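PDB 6E1Q: AtGH3.15 acyl acid amido synthetase, which conjugates glutamine, and possibly cysteine, to the auxin precursor indole-3-butyric acid, and glutamine to the herbicide 2,4-DB, at the cost of ATP. Local coordinates for residues T8-C13 with Y125-Y130; D345-I350 with R411-Y416. All coordinates share one frame; numbering follows the deposited sequence.

Contact 1: residues T8-C13 with Y125-Y130; sequences TNQKAC and YAPLLY
Pro-127 meets Gln-10 and Cys-13 where the capped first turn of helix 10-22 packs against helix 112-132 of the GH3 N-terminal domain. Tyr-125 comes just before a kink at Pro-127 and Leu-128, where the proline N has no hydrogen to give the preceding turn; its carbonyl O accepts weak bonds from the N atoms of Leu-128 and Leu-129, and its hydroxyl reaches across to the carbonyl O of Asn-336. Pro-127 contributes the largest share of the buried surface. Its CG lies 3.7 Å from CB of Cys-13 and its CB 3.9 Å from CG of Gln-10, so the pyrrolidine ring bears on two side chains three residues apart on one side of helix 10-22. Leu-128, pointing along the interface, continues the packing onto Leu-14 and Leu-17 further down helix 10-22. Tyr-130 closes the patch: Gln-10, its CG beside the backbone N (chi1 -67°) and its chain extended, crosses it at about a right angle and places NE2 3.9 Å from CD2, the amide and ring planes 44° apart. Behind Gln-10 the turn is secured by its N-cap, Asn-9, whose OD1 accepts from Ala-12 N at 3.1 Å, the donor standing well above the carbonyl plane.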
loop_
_atom_site.group_PDB
_atom_site.type_symbol
_atom_site.label_atom_id
_atom_site.label_comp_id
_atom_site.label_asym_id
_atom_site.label_seq_id
_atom_site.Cartn_x
_atom_site.Cartn_y
_atom_site.Cartn_z
ATOM N N THR A 8 -7.013 -27.509 -2.580
ATOM C CA THR A 8 -5.917 -28.382 -2.201
ATOM C C THR A 8 -5.247 -29.004 -3.410
ATOM O O THR A 8 -4.190 -29.630 -3.264
ATOM C CB THR A 8 -6.406 -29.500 -1.269
ATOM O OG1 THR A 8 -7.459 -30.235 -1.902
ATOM C CG2 THR A 8 -6.964 -28.884 -0.004
ATOM N N ASN A 9 -5.838 -28.853 -4.590
ATOM C CA ASN A 9 -5.324 -29.467 -5.810
ATOM C C ASN A 9 -4.497 -28.419 -6.549
ATOM O O ASN A 9 -5.014 -27.610 -7.321
ATOM C CB ASN A 9 -6.466 -30.017 -6.657
ATOM C CG ASN A 9 -5.974 -30.828 -7.824
ATOM O OD1 ASN A 9 -4.838 -30.673 -8.262
ATOM N ND2 ASN A 9 -6.818 -31.730 -8.318
ATOM N N GLN A 10 -3.186 -28.455 -6.326
ATOM C CA GLN A 10 -2.342 -27.395 -6.851
ATOM C C GLN A 10 -2.337 -27.394 -8.374
ATOM O O GLN A 10 -2.386 -26.329 -8.998
ATOM C CB GLN A 10 -0.929 -27.515 -6.279
ATOM C CG GLN A 10 -0.879 -27.243 -4.763
ATOM C CD GLN A 10 0.501 -26.826 -4.273
ATOM O OE1 GLN A 10 1.371 -26.445 -5.064
ATOM N NE2 GLN A 10 0.701 -26.878 -2.958
ATOM N N LYS A 11 -2.324 -28.571 -8.996
ATOM C CA LYS A 11 -2.282 -28.595 -10.455
ATOM C C LYS A 11 -3.593 -28.102 -11.053
ATOM O O LYS A 11 -3.598 -27.436 -12.099
ATOM C CB LYS A 11 -1.941 -30.003 -10.943
ATOM C CG LYS A 11 -1.744 -30.111 -12.447
ATOM C CD LYS A 11 -0.585 -29.208 -12.901
ATOM C CE LYS A 11 -0.941 -28.333 -14.106
ATOM N NZ LYS A 11 -1.695 -27.115 -13.772
ATOM N N ALA A 12 -4.712 -28.411 -10.400
ATOM C CA ALA A 12 -5.986 -27.900 -10.881
ATOM C C ALA A 12 -6.047 -26.383 -10.749
ATOM O O ALA A 12 -6.602 -25.698 -11.619
ATOM C CB ALA A 12 -7.132 -28.557 -10.122
ATOM N N CYS A 13 -5.475 -25.837 -9.670
ATOM C CA CYS A 13 -5.502 -24.392 -9.475
ATOM C C CYS A 13 -4.670 -23.676 -10.541
ATOM O O CYS A 13 -5.130 -22.702 -11.148
ATOM C CB CYS A 13 -5.014 -24.050 -8.067
ATOM S SG CYS A 13 -6.212 -24.447 -6.757
ATOM N N TYR A 125 -4.865 -18.551 -6.119
ATOM C CA TYR A 125 -3.561 -18.025 -6.481
ATOM C C TYR A 125 -2.440 -18.546 -5.586
ATOM O O TYR A 125 -1.285 -18.615 -6.033
ATOM C CB TYR A 125 -3.604 -16.487 -6.451
ATOM C CG TYR A 125 -2.262 -15.826 -6.642
ATOM C CD1 TYR A 125 -1.682 -15.730 -7.909
ATOM C CD2 TYR A 125 -1.567 -15.302 -5.565
ATOM C CE1 TYR A 125 -0.432 -15.114 -8.089
ATOM C CE2 TYR A 125 -0.321 -14.700 -5.732
ATOM C CZ TYR A 125 0.238 -14.603 -6.991
ATOM O OH TYR A 125 1.476 -13.996 -7.135
ATOM N N ALA A 126 -2.745 -18.926 -4.341
ATOM C CA ALA A 126 -1.695 -19.391 -3.433
ATOM C C ALA A 126 -0.857 -20.558 -3.973
ATOM O O ALA A 126 0.372 -20.544 -3.765
ATOM C CB ALA A 126 -2.323 -19.754 -2.078
ATOM N N PRO A 127 -1.412 -21.577 -4.640
ATOM C CA PRO A 127 -0.530 -22.631 -5.185
ATOM C C PRO A 127 0.548 -22.103 -6.116
ATOM O O PRO A 127 1.641 -22.682 -6.178
ATOM C CB PRO A 127 -1.502 -23.562 -5.921
ATOM C CG PRO A 127 -2.813 -23.351 -5.228
ATOM C CD PRO A 127 -2.837 -21.894 -4.862
ATOM N N LEU A 128 0.289 -21.008 -6.835
ATOM C CA LEU A 128 1.352 -20.419 -7.639
ATOM C C LEU A 128 2.466 -19.889 -6.757
ATOM O O LEU A 128 3.650 -20.101 -7.047
ATOM C CB LEU A 128 0.793 -19.317 -8.535
ATOM C CG LEU A 128 1.779 -18.894 -9.627
ATOM C CD1 LEU A 128 1.051 -18.646 -10.913
ATOM C CD2 LEU A 128 2.556 -17.652 -9.199
ATOM N N LEU A 129 2.108 -19.203 -5.668
ATOM C CA LEU A 129 3.121 -18.772 -4.710
ATOM C C LEU A 129 3.893 -19.967 -4.175
ATOM O O LEU A 129 5.132 -19.971 -4.178
ATOM C CB LEU A 129 2.472 -17.992 -3.561
ATOM C CG LEU A 129 2.010 -16.552 -3.804
ATOM C CD1 LEU A 129 1.294 -15.973 -2.560
ATOM C CD2 LEU A 129 3.184 -15.672 -4.241
ATOM N N TYR A 130 3.173 -21.011 -3.735
ATOM C CA TYR A 130 3.850 -22.209 -3.239
ATOM C C TYR A 130 4.747 -22.809 -4.303
ATOM O O TYR A 130 5.865 -23.246 -4.010
ATOM C CB TYR A 130 2.845 -23.258 -2.763
ATOM C CG TYR A 130 1.880 -22.760 -1.723
ATOM C CD1 TYR A 130 2.257 -21.795 -0.803
ATOM C CD2 TYR A 130 0.582 -23.250 -1.666
ATOM C CE1 TYR A 130 1.368 -21.338 0.143
ATOM C CE2 TYR A 130 -0.312 -22.792 -0.724
ATOM C CZ TYR A 130 0.088 -21.840 0.178
ATOM O OH TYR A 130 -0.802 -21.381 1.116
#

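Contact 2: residues D345-I350 with R411-Y416; sequences DVSYTI and RATGFY
A classic beta bulge in strand 404-416 marks this contact: Thr-413 and Gly-414 both face His-421 on the neighbouring strand 419-427, which runs between strand 404-416 and strand 348-350 in the central-domain region of the protein. The two segments are therefore next-but-one neighbours, and they meet through side chains, with no backbone hydrogen bond between them. Ser-347 and Thr-413 reach across to each other with their hydroxyls, OG and OG1 lying 2.9 Å apart in a hydrogen bond in which either could be the donor. Thr-413 holds OG1 between its backbone N and carbonyl carbon (chi1 43°), and the same oxygen is also bonded to ND1 of His-421, so this one atom ties the bulge both to strand 419-427 and to segment 345-350. Further along, Thr-349 meets the root of Tyr-416: OG1 is 3.6 Å and CG2 3.9 Å from CB of the tyrosine, both branches of the threonine bearing on that one carbon from the same side. With CG anti to the backbone N (chi1 -175°), the Tyr-416 ring is carried off from the strand 348-350 backbone, the two side chains crossing at about a right angle. There it stacks with Phe-337, and its hydroxyl is bonded to OE2 of Glu-18. Helix 10-22 covers this end, Thr-21 touching both Thr-349 and Tyr-416, while strand 348-350 pairs through its backbone with Val-335 on one side and with Phe-422 and Pro-420 of strand 419-427 on the other.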
loop_
_atom_site.group_PDB
_atom_site.type_symbol
_atom_site.label_atom_id
_atom_site.label_comp_id
_atom_site.label_asym_id
_atom_site.label_seq_id
_atom_site.Cartn_x
_atom_site.Cartn_y
_atom_site.Cartn_z
ATOM N N ASP A 345 10.965 -4.750 -10.989
ATOM C CA ASP A 345 10.371 -5.321 -12.198
ATOM C C ASP A 345 8.974 -5.895 -11.960
ATOM O O ASP A 345 8.497 -6.707 -12.764
ATOM C CB ASP A 345 11.275 -6.406 -12.779
ATOM C CG ASP A 345 12.682 -5.918 -13.035
ATOM O OD1 ASP A 345 12.864 -4.708 -13.300
ATOM O OD2 ASP A 345 13.602 -6.757 -12.977
ATOM N N VAL A 346 8.314 -5.496 -10.872
ATOM C CA VAL A 346 6.993 -6.031 -10.558
ATOM C C VAL A 346 5.991 -5.608 -11.630
ATOM O O VAL A 346 5.855 -4.421 -11.947
ATOM C CB VAL A 346 6.551 -5.562 -9.165
ATOM C CG1 VAL A 346 5.065 -5.813 -8.982
ATOM C CG2 VAL A 346 7.372 -6.267 -8.082
ATOM N N SER A 347 5.278 -6.583 -12.198
ATOM C CA SER A 347 4.155 -6.321 -13.091
ATOM C C SER A 347 2.965 -7.179 -12.682
ATOM O O SER A 347 3.132 -8.345 -12.319
ATOM C CB SER A 347 4.505 -6.614 -14.557
ATOM O OG SER A 347 4.948 -5.451 -15.216
ATOM N N TYR A 348 1.760 -6.618 -12.795
ATOM C CA TYR A 348 0.536 -7.287 -12.358
ATOM C C TYR A 348 -0.333 -7.642 -13.554
ATOM O O TYR A 348 -0.664 -6.778 -14.374
ATOM C CB TYR A 348 -0.240 -6.402 -11.390
ATOM C CG TYR A 348 0.535 -5.998 -10.161
ATOM C CD1 TYR A 348 0.757 -6.907 -9.124
ATOM C CD2 TYR A 348 1.005 -4.695 -10.007
ATOM C CE1 TYR A 348 1.449 -6.534 -7.963
ATOM C CE2 TYR A 348 1.705 -4.304 -8.858
ATOM C CZ TYR A 348 1.923 -5.227 -7.838
ATOM O OH TYR A 348 2.608 -4.843 -6.701
ATOM N N THR A 349 -0.700 -8.911 -13.648
ATOM C CA THR A 349 -1.591 -9.387 -14.686
ATOM C C THR A 349 -3.028 -9.201 -14.210
ATOM O O THR A 349 -3.381 -9.658 -13.124
ATOM C CB THR A 349 -1.313 -10.861 -14.955
ATOM O OG1 THR A 349 0.056 -11.033 -15.352
ATOM C CG2 THR A 349 -2.236 -11.387 -16.046
ATOM N N ILE A 350 -3.851 -8.530 -15.018
ATOM C CA ILE A 350 -5.254 -8.321 -14.665
ATOM C C ILE A 350 -6.007 -9.638 -14.762
ATOM O O ILE A 350 -5.824 -10.411 -15.710
ATOM C CB ILE A 350 -5.881 -7.250 -15.573
ATOM C CG1 ILE A 350 -5.135 -5.923 -15.424
ATOM C CG2 ILE A 350 -7.341 -7.057 -15.253
ATOM C CD1 ILE A 350 -5.127 -5.384 -14.003
ATOM N N ARG A 411 1.268 1.331 -16.456
ATOM C CA ARG A 411 1.846 1.185 -17.787
ATOM C C ARG A 411 1.724 -0.266 -18.227
ATOM O O ARG A 411 2.171 -1.172 -17.520
ATOM C CB ARG A 411 3.312 1.632 -17.841
ATOM C CG ARG A 411 3.859 1.771 -19.312
ATOM C CD ARG A 411 5.294 2.298 -19.394
ATOM N NE ARG A 411 6.238 1.390 -18.740
ATOM C CZ ARG A 411 6.748 1.582 -17.524
ATOM N NH1 ARG A 411 6.420 2.662 -16.821
ATOM N NH2 ARG A 411 7.580 0.684 -17.002
ATOM N N ALA A 412 1.119 -0.475 -19.396
ATOM C CA ALA A 412 1.021 -1.810 -19.976
ATOM C C ALA A 412 2.403 -2.288 -20.421
ATOM O O ALA A 412 3.068 -1.614 -21.218
ATOM C CB ALA A 412 0.055 -1.779 -21.153
ATOM N N THR A 413 2.850 -3.445 -19.920
ATOM C CA THR A 413 4.206 -3.894 -20.220
ATOM C C THR A 413 4.268 -5.182 -21.030
ATOM O O THR A 413 5.352 -5.526 -21.505
ATOM C CB THR A 413 5.016 -4.109 -18.931
ATOM O OG1 THR A 413 4.200 -4.788 -17.967
ATOM C CG2 THR A 413 5.434 -2.759 -18.344
ATOM N N GLY A 414 3.156 -5.886 -21.225
ATOM C CA GLY A 414 3.188 -7.147 -21.947
ATOM C C GLY A 414 1.927 -7.959 -21.682
ATOM O O GLY A 414 0.928 -7.443 -21.186
ATOM N N PHE A 415 2.013 -9.240 -22.019
ATOM C CA PHE A 415 0.886 -10.161 -21.938
ATOM C C PHE A 415 1.322 -11.451 -21.256
ATOM O O PHE A 415 2.356 -12.025 -21.615
ATOM C CB PHE A 415 0.352 -10.481 -23.333
ATOM C CG PHE A 415 -0.122 -9.276 -24.102
ATOM C CD1 PHE A 415 -1.328 -8.668 -23.785
ATOM C CD2 PHE A 415 0.630 -8.766 -25.148
ATOM C CE1 PHE A 415 -1.778 -7.568 -24.496
ATOM C CE2 PHE A 415 0.184 -7.670 -25.872
ATOM C CZ PHE A 415 -1.023 -7.076 -25.543
ATOM N N TYR A 416 0.546 -11.889 -20.261
ATOM C CA TYR A 416 0.647 -13.236 -19.707
ATOM C C TYR A 416 -0.456 -14.043 -20.372
ATOM O O TYR A 416 -1.641 -13.791 -20.129
ATOM C CB TYR A 416 0.503 -13.238 -18.179
ATOM C CG TYR A 416 0.727 -14.612 -17.578
ATOM C CD1 TYR A 416 2.000 -15.039 -17.221
ATOM C CD2 TYR A 416 -0.334 -15.506 -17.413
ATOM C CE1 TYR A 416 2.215 -16.313 -16.696
ATOM C CE2 TYR A 416 -0.134 -16.779 -16.886
ATOM C CZ TYR A 416 1.139 -17.175 -16.533
ATOM O OH TYR A 416 1.350 -18.436 -16.028
#

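In the fold
Contact 1 and contact 2 are formed in series along the chain, and their centres lie 21 Å apart, with nearest atoms about 5 Å apart and not touching. Helix 10-22 spans the gap: its first turn belongs to contact 1, and residues Glu-18 and Thr-21 further along it reach Tyr-416 and Thr-349 of contact 2. Phe-337 is a second shared neighbour, touched by Leu-128 as well as by Thr-349 and Tyr-416. Both contacts lie near bound ligand without touching it. The Tyr-130 side chain is about 9 Å from a bound (2,4-dichlorophenoxy)acetic acid, that of Thr-349 about 13 Å, and segment 345-350 itself contributes Tyr-348 to the ATP site.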